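Local atomic coordinates of aspartate-semialdehyde dehydrogenase (Candida albicans, PDB entry 3HSK), a protein that catalyses the NADPH-dependent reductive dephosphorylation of 4-phospho-L-aspartate to L-aspartate semialdehyde, the second step in making amino acids of the aspartate family. Residues S18-G23 with E93-F98; E274-R279 with F351-L356. One frame throughout, in Å; residues are numbered along the deposited sequence.

Contact 1. Residues S18-G23 with E93-F98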
loop_
_atom_site.group_PDB
_atom_site.type_symbol
_atom_site.label_atom_id
_atom_site.label_comp_id
_atom_site.label_asym_id
_atom_site.label_seq_id
_atom_site.Cartn_x
_atom_site.Cartn_y
_atom_site.Cartn_z
ATOM N N SER A 18 32.853 -9.235 28.932
ATOM C CA SER A 18 32.121 -9.546 30.196
ATOM C C SER A 18 30.659 -9.915 29.936
ATOM O O SER A 18 29.995 -9.316 29.078
ATOM C CB SER A 18 32.197 -8.376 31.177
ATOM O OG SER A 18 31.499 -8.686 32.374
ATOM N N VAL A 19 30.167 -10.892 30.698
ATOM C CA VAL A 19 28.836 -11.464 30.483
ATOM C C VAL A 19 27.811 -10.925 31.485
ATOM O O VAL A 19 27.978 -11.064 32.703
ATOM C CB VAL A 19 28.860 -13.018 30.540
ATOM C CG1 VAL A 19 27.490 -13.588 30.224
ATOM C CG2 VAL A 19 29.898 -13.583 29.575
ATOM N N LYS A 20 26.756 -10.307 30.959
ATOM C CA LYS A 20 25.640 -9.850 31.777
ATOM C C LYS A 20 24.552 -10.924 31.822
ATOM O O LYS A 20 24.363 -11.667 30.854
ATOM C CB LYS A 20 25.077 -8.529 31.236
ATOM C CG LYS A 20 26.067 -7.362 31.227
ATOM C CD LYS A 20 26.260 -6.736 32.612
ATOM C CE LYS A 20 27.385 -5.706 32.593
ATOM N NZ LYS A 20 27.440 -4.880 33.831
ATOM N N LYS A 21 23.849 -11.007 32.948
ATOM C CA LYS A 21 22.794 -12.004 33.130
ATOM C C LYS A 21 21.446 -11.481 32.636
ATOM O O LYS A 21 21.003 -10.403 33.036
ATOM C CB LYS A 21 22.709 -12.447 34.595
ATOM C CG LYS A 21 23.830 -13.397 35.019
ATOM C CD LYS A 21 23.848 -13.621 36.528
ATOM C CE LYS A 21 24.588 -14.910 36.915
ATOM N NZ LYS A 21 26.029 -14.925 36.501
ATOM N N ALA A 22 20.797 -12.255 31.768
ATOM C CA ALA A 22 19.556 -11.814 31.128
ATOM C C ALA A 22 18.330 -12.637 31.508
ATOM O O ALA A 22 18.369 -13.869 31.524
ATOM C CB ALA A 22 19.720 -11.774 29.611
ATOM N N GLY A 23 17.249 -11.930 31.820
ATOM C CA GLY A 23 15.945 -12.543 32.042
ATOM C C GLY A 23 15.010 -12.261 30.882
ATOM O O GLY A 23 15.200 -11.291 30.138
ATOM N N GLU A 93 18.518 -11.417 40.033
ATOM C CA GLU A 93 19.939 -11.576 39.723
ATOM C C GLU A 93 20.294 -11.118 38.304
ATOM O O GLU A 93 21.477 -11.036 37.955
ATOM C CB GLU A 93 20.379 -13.033 39.932
ATOM C CG GLU A 93 20.182 -13.550 41.362
ATOM C CD GLU A 93 20.822 -14.905 41.606
ATOM O OE1 GLU A 93 21.267 -15.555 40.635
ATOM O OE2 GLU A 93 20.883 -15.324 42.785
ATOM N N CYS A 94 19.270 -10.826 37.499
ATOM C CA CYS A 94 19.461 -10.400 36.112
ATOM C C CYS A 94 19.841 -8.931 36.009
ATOM O O CYS A 94 19.206 -8.068 36.628
ATOM C CB CYS A 94 18.194 -10.633 35.292
ATOM S SG CYS A 94 17.672 -12.334 35.193
ATOM N N ASP A 95 20.867 -8.666 35.200
ATOM C CA ASP A 95 21.318 -7.311 34.879
ATOM C C ASP A 95 20.361 -6.595 33.927
ATOM O O ASP A 95 20.307 -5.365 33.900
ATOM C CB ASP A 95 22.717 -7.365 34.260
ATOM C CG ASP A 95 23.770 -7.869 35.236
ATOM O OD1 ASP A 95 23.970 -7.217 36.282
ATOM O OD2 ASP A 95 24.403 -8.909 34.953
ATOM N N VAL A 96 19.629 -7.380 33.135
ATOM C CA VAL A 96 18.652 -6.865 32.169
ATOM C C VAL A 96 17.518 -7.875 31.967
ATOM O O VAL A 96 17.759 -9.081 31.877
ATOM C CB VAL A 96 19.313 -6.487 30.808
ATOM C CG1 VAL A 96 19.770 -7.727 30.030
ATOM C CG2 VAL A 96 18.370 -5.627 29.970
ATOM N N VAL A 97 16.286 -7.376 31.912
ATOM C CA VAL A 97 15.114 -8.236 31.777
ATOM C C VAL A 97 14.263 -7.844 30.570
ATOM O O VAL A 97 13.563 -6.828 30.595
ATOM C CB VAL A 97 14.247 -8.232 33.068
ATOM C CG1 VAL A 97 12.982 -9.061 32.876
ATOM C CG2 VAL A 97 15.045 -8.752 34.262
ATOM N N PHE A 98 14.322 -8.667 29.527
ATOM C CA PHE A 98 13.529 -8.455 28.318
ATOM C C PHE A 98 12.091 -8.898 28.545
ATOM O O PHE A 98 11.844 -9.804 29.330
ATOM C CB PHE A 98 14.142 -9.206 27.134
ATOM C CG PHE A 98 15.604 -8.926 26.935
ATOM C CD1 PHE A 98 16.023 -7.813 26.208
ATOM C CD2 PHE A 98 16.569 -9.768 27.489
ATOM C CE1 PHE A 98 17.377 -7.551 26.024
ATOM C CE2 PHE A 98 17.929 -9.508 27.320
ATOM C CZ PHE A 98 18.332 -8.402 26.581
#
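The phenyl ring of F98 presents an edge to the strand beside it: A22 CB lies in the ring plane, 3.7 Å from F98 CE2, and G23 O sits near the same plane, 3.3 Å from F98 CD2. Elsewhere the ring meets F35, the two planes inclined at about 30°, and it also packs on A372 of helix 364-376 and V121 of strand 119-122. The setting is the parallel sheet of a Rossmann-type dinucleotide-binding domain, where the first strand, 20-25, lies directly beside the fourth, 96-99, and runs on into the G26-S30 turn that contacts NADP.

G23 bonds to 93-98 through both its N-H and its carbonyl. G23 N lies 2.9 Å from V96 O in a nearly straight bond, in the carbonyl plane, and G23 O accepts the N-H of F98 from a position tilted 35° out of its carbonyl plane. Two residues earlier the bonding is weaker: K21 O receives the backbone N-H groups of both D95 and V96, each in a weak bond. A22 and V96 put their side chains on one face of the sheet and V97 on the other.

At the start of strand 20-25 the acceptor is a side chain, the carboxylate of D95. With CG beside its own backbone N (chi1 -65°), D95 places OD2 3.0 Å from K21 N in an almost straight bond, using the lone pair away from OD1. K20 crosses this side chain at about a right angle, its CD 3.7 Å from D95 OD2, before NZ hydrogen-bonds I381 O. Beside G23, where no side chain intervenes, C94 packs its sulfur SG 3.4 Å from G23 N and 3.6 Å from G23 CA.

Contact 2. Residues E274-R279 with F351-L356; sequences ECISLR and FKMVVL
I276 and M353 face each other at a hydrogen-bonded pair of this antiparallel ribbon, and their side chains cross at a slant, with I276 CG1 3.6 Å from M353 CG. I276 CG1 and M353 CG both sit in the position flanked by N and C of their own residue (chi1 79° and 63°), which sets them against each other. I276 CD1 lies 3.9 Å from M353 CG and also touches V355 CG2, more loosely, whereas M353 bends at its last torsion and brings CE to within 4.0 Å of L278 CD2.

L278 adopts the same first torsion; L278 CD1 rests at the edge of the F351 ring, near its plane and 4.2 Å from F351 CD2. Helix 172-188 covers the 274-279 side of this face, L177 on E274 and I276, L181 and L184 on L278; M353 and V355 pack on strand 338-345. The carboxylate oxygen OE1 of E274 is hydrogen-bonded to T196 OG1 on the neighbouring strand. Between the backbones, reciprocal bonds link E274 with V355, I276 with M353 and L278 with F351.

C275, S277, K352 and V354 occupy the other face. K352 CB packs 3.3 Å from I276 O, and beyond CG the chain is fully extended, carrying NZ to the second subunit, where it forms a salt bridge with E232 and hydrogen bonds with S260 and A261 O of that subunit. One face of the mixed sheet of the dimerisation domain thus meets the partner subunit, while the other holds E274 with its side chain about 5 Å from that of H272, the predicted proton acceptor of the active site.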
loop_
_atom_site.group_PDB
_atom_site.type_symbol
_atom_site.label_atom_id
_atom_site.label_comp_id
_atom_site.label_asym_id
_atom_site.label_seq_id
_atom_site.Cartn_x
_atom_site.Cartn_y
_atom_site.Cartn_z
ATOM N N GLU A 274 6.598 -0.831 3.224
ATOM C CA GLU A 274 5.928 0.442 3.458
ATOM C C GLU A 274 6.197 1.382 2.290
ATOM O O GLU A 274 7.353 1.612 1.915
ATOM C CB GLU A 274 6.380 1.082 4.785
ATOM C CG GLU A 274 6.180 0.182 6.000
ATOM C CD GLU A 274 6.385 0.883 7.333
ATOM O OE1 GLU A 274 5.998 2.064 7.489
ATOM O OE2 GLU A 274 6.923 0.223 8.241
ATOM N N CYS A 275 5.117 1.897 1.716
ATOM C CA CYS A 275 5.170 2.892 0.665
ATOM C C CYS A 275 5.030 4.253 1.324
ATOM O O CYS A 275 3.934 4.634 1.768
ATOM C CB CYS A 275 4.055 2.647 -0.354
ATOM S SG CYS A 275 4.291 1.110 -1.289
ATOM N N ILE A 276 6.146 4.973 1.418
ATOM C CA ILE A 276 6.167 6.208 2.203
ATOM C C ILE A 276 6.344 7.471 1.367
ATOM O O ILE A 276 6.873 7.428 0.250
ATOM C CB ILE A 276 7.198 6.154 3.382
ATOM C CG1 ILE A 276 8.633 6.396 2.894
ATOM C CG2 ILE A 276 7.069 4.829 4.158
ATOM C CD1 ILE A 276 9.619 6.771 4.007
ATOM N N SER A 277 5.878 8.585 1.930
ATOM C CA SER A 277 5.983 9.906 1.327
ATOM C C SER A 277 6.470 10.846 2.425
ATOM O O SER A 277 6.066 10.697 3.588
ATOM C CB SER A 277 4.605 10.356 0.853
ATOM O OG SER A 277 4.697 11.164 -0.293
ATOM N N LEU A 278 7.331 11.803 2.066
ATOM C CA LEU A 278 7.846 12.777 3.041
ATOM C C LEU A 278 8.116 14.183 2.467
ATOM O O LEU A 278 8.426 14.342 1.277
ATOM C CB LEU A 278 9.099 12.233 3.740
ATOM C CG LEU A 278 10.389 12.079 2.927
ATOM C CD1 LEU A 278 11.218 13.367 2.938
ATOM C CD2 LEU A 278 11.198 10.927 3.472
ATOM N N ARG A 279 7.993 15.186 3.336
ATOM C CA ARG A 279 8.319 16.578 3.020
ATOM C C ARG A 279 9.187 17.176 4.124
ATOM O O ARG A 279 8.913 16.970 5.309
ATOM C CB ARG A 279 7.046 17.409 2.885
ATOM C CG ARG A 279 7.295 18.861 2.503
ATOM C CD ARG A 279 6.005 19.622 2.367
ATOM N NE ARG A 279 5.331 19.789 3.652
ATOM C CZ ARG A 279 4.038 20.084 3.783
ATOM N NH1 ARG A 279 3.273 20.233 2.702
ATOM N NH2 ARG A 279 3.506 20.221 4.991
ATOM N N PHE A 351 9.534 13.637 -1.469
ATOM C CA PHE A 351 10.054 12.353 -1.923
ATOM C C PHE A 351 9.128 11.211 -1.536
ATOM O O PHE A 351 8.463 11.262 -0.501
ATOM C CB PHE A 351 11.441 12.084 -1.337
ATOM C CG PHE A 351 12.486 13.099 -1.741
ATOM C CD1 PHE A 351 13.183 12.965 -2.938
ATOM C CD2 PHE A 351 12.774 14.188 -0.917
ATOM C CE1 PHE A 351 14.150 13.906 -3.314
ATOM C CE2 PHE A 351 13.737 15.135 -1.288
ATOM C CZ PHE A 351 14.421 14.992 -2.485
ATOM N N LYS A 352 9.102 10.188 -2.388
ATOM C CA LYS A 352 8.494 8.916 -2.055
ATOM C C LYS A 352 9.495 7.797 -2.277
ATOM O O LYS A 352 10.427 7.940 -3.066
ATOM C CB LYS A 352 7.183 8.683 -2.822
ATOM C CG LYS A 352 7.254 8.792 -4.342
ATOM C CD LYS A 352 5.828 8.732 -4.924
ATOM C CE LYS A 352 5.781 9.092 -6.400
ATOM N NZ LYS A 352 4.374 9.194 -6.891
ATOM N N MET A 353 9.308 6.700 -1.551
ATOM C CA MET A 353 10.202 5.546 -1.601
ATOM C C MET A 353 9.518 4.317 -0.992
ATOM O O MET A 353 8.459 4.431 -0.373
ATOM C CB MET A 353 11.525 5.841 -0.883
ATOM C CG MET A 353 11.401 6.136 0.613
ATOM S SD MET A 353 12.885 6.884 1.323
ATOM C CE MET A 353 12.734 8.528 0.613
ATOM N N VAL A 354 10.135 3.156 -1.170
ATOM C CA VAL A 354 9.580 1.890 -0.714
ATOM C C VAL A 354 10.553 1.282 0.285
ATOM O O VAL A 354 11.748 1.162 -0.005
ATOM C CB VAL A 354 9.351 0.911 -1.905
ATOM C CG1 VAL A 354 8.731 -0.400 -1.424
ATOM C CG2 VAL A 354 8.470 1.550 -2.967
ATOM N N VAL A 355 10.034 0.897 1.451
ATOM C CA VAL A 355 10.854 0.398 2.553
ATOM C C VAL A 355 10.508 -1.051 2.883
ATOM O O VAL A 355 9.340 -1.395 3.086
ATOM C CB VAL A 355 10.666 1.259 3.830
ATOM C CG1 VAL A 355 11.576 0.785 4.948
ATOM C CG2 VAL A 355 10.917 2.730 3.542
ATOM N N LEU A 356 11.534 -1.896 2.931
ATOM C CA LEU A 356 11.387 -3.273 3.382
ATOM C C LEU A 356 12.109 -3.414 4.704
ATOM O O LEU A 356 13.328 -3.229 4.783
ATOM C CB LEU A 356 11.965 -4.263 2.366
ATOM C CG LEU A 356 12.050 -5.745 2.760
ATOM C CD1 LEU A 356 10.662 -6.358 2.995
ATOM C CD2 LEU A 356 12.815 -6.541 1.706
#

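In the fold
Contact 1 and contact 2 sit in the two different domains of the subunit, on opposite sides of its centre, with about 22 Å between their nearest atoms and no element in common. Both are buried strand pairings, but contact 1 is parallel and partly exposed at its beginning, where an aspartate carboxylate accepts a backbone N-H and two bonds to one carbonyl are weak. Contact 2 is antiparallel and regularly bonded, and all of its touching residues are buried. Its polar groups serve other purposes: a lysine reaches across the subunit interface and a glutamate lies close to the predicted catalytic residues, while 18-23 with 93-98 belongs to the cofactor-binding sheet and is untouched by the second subunit.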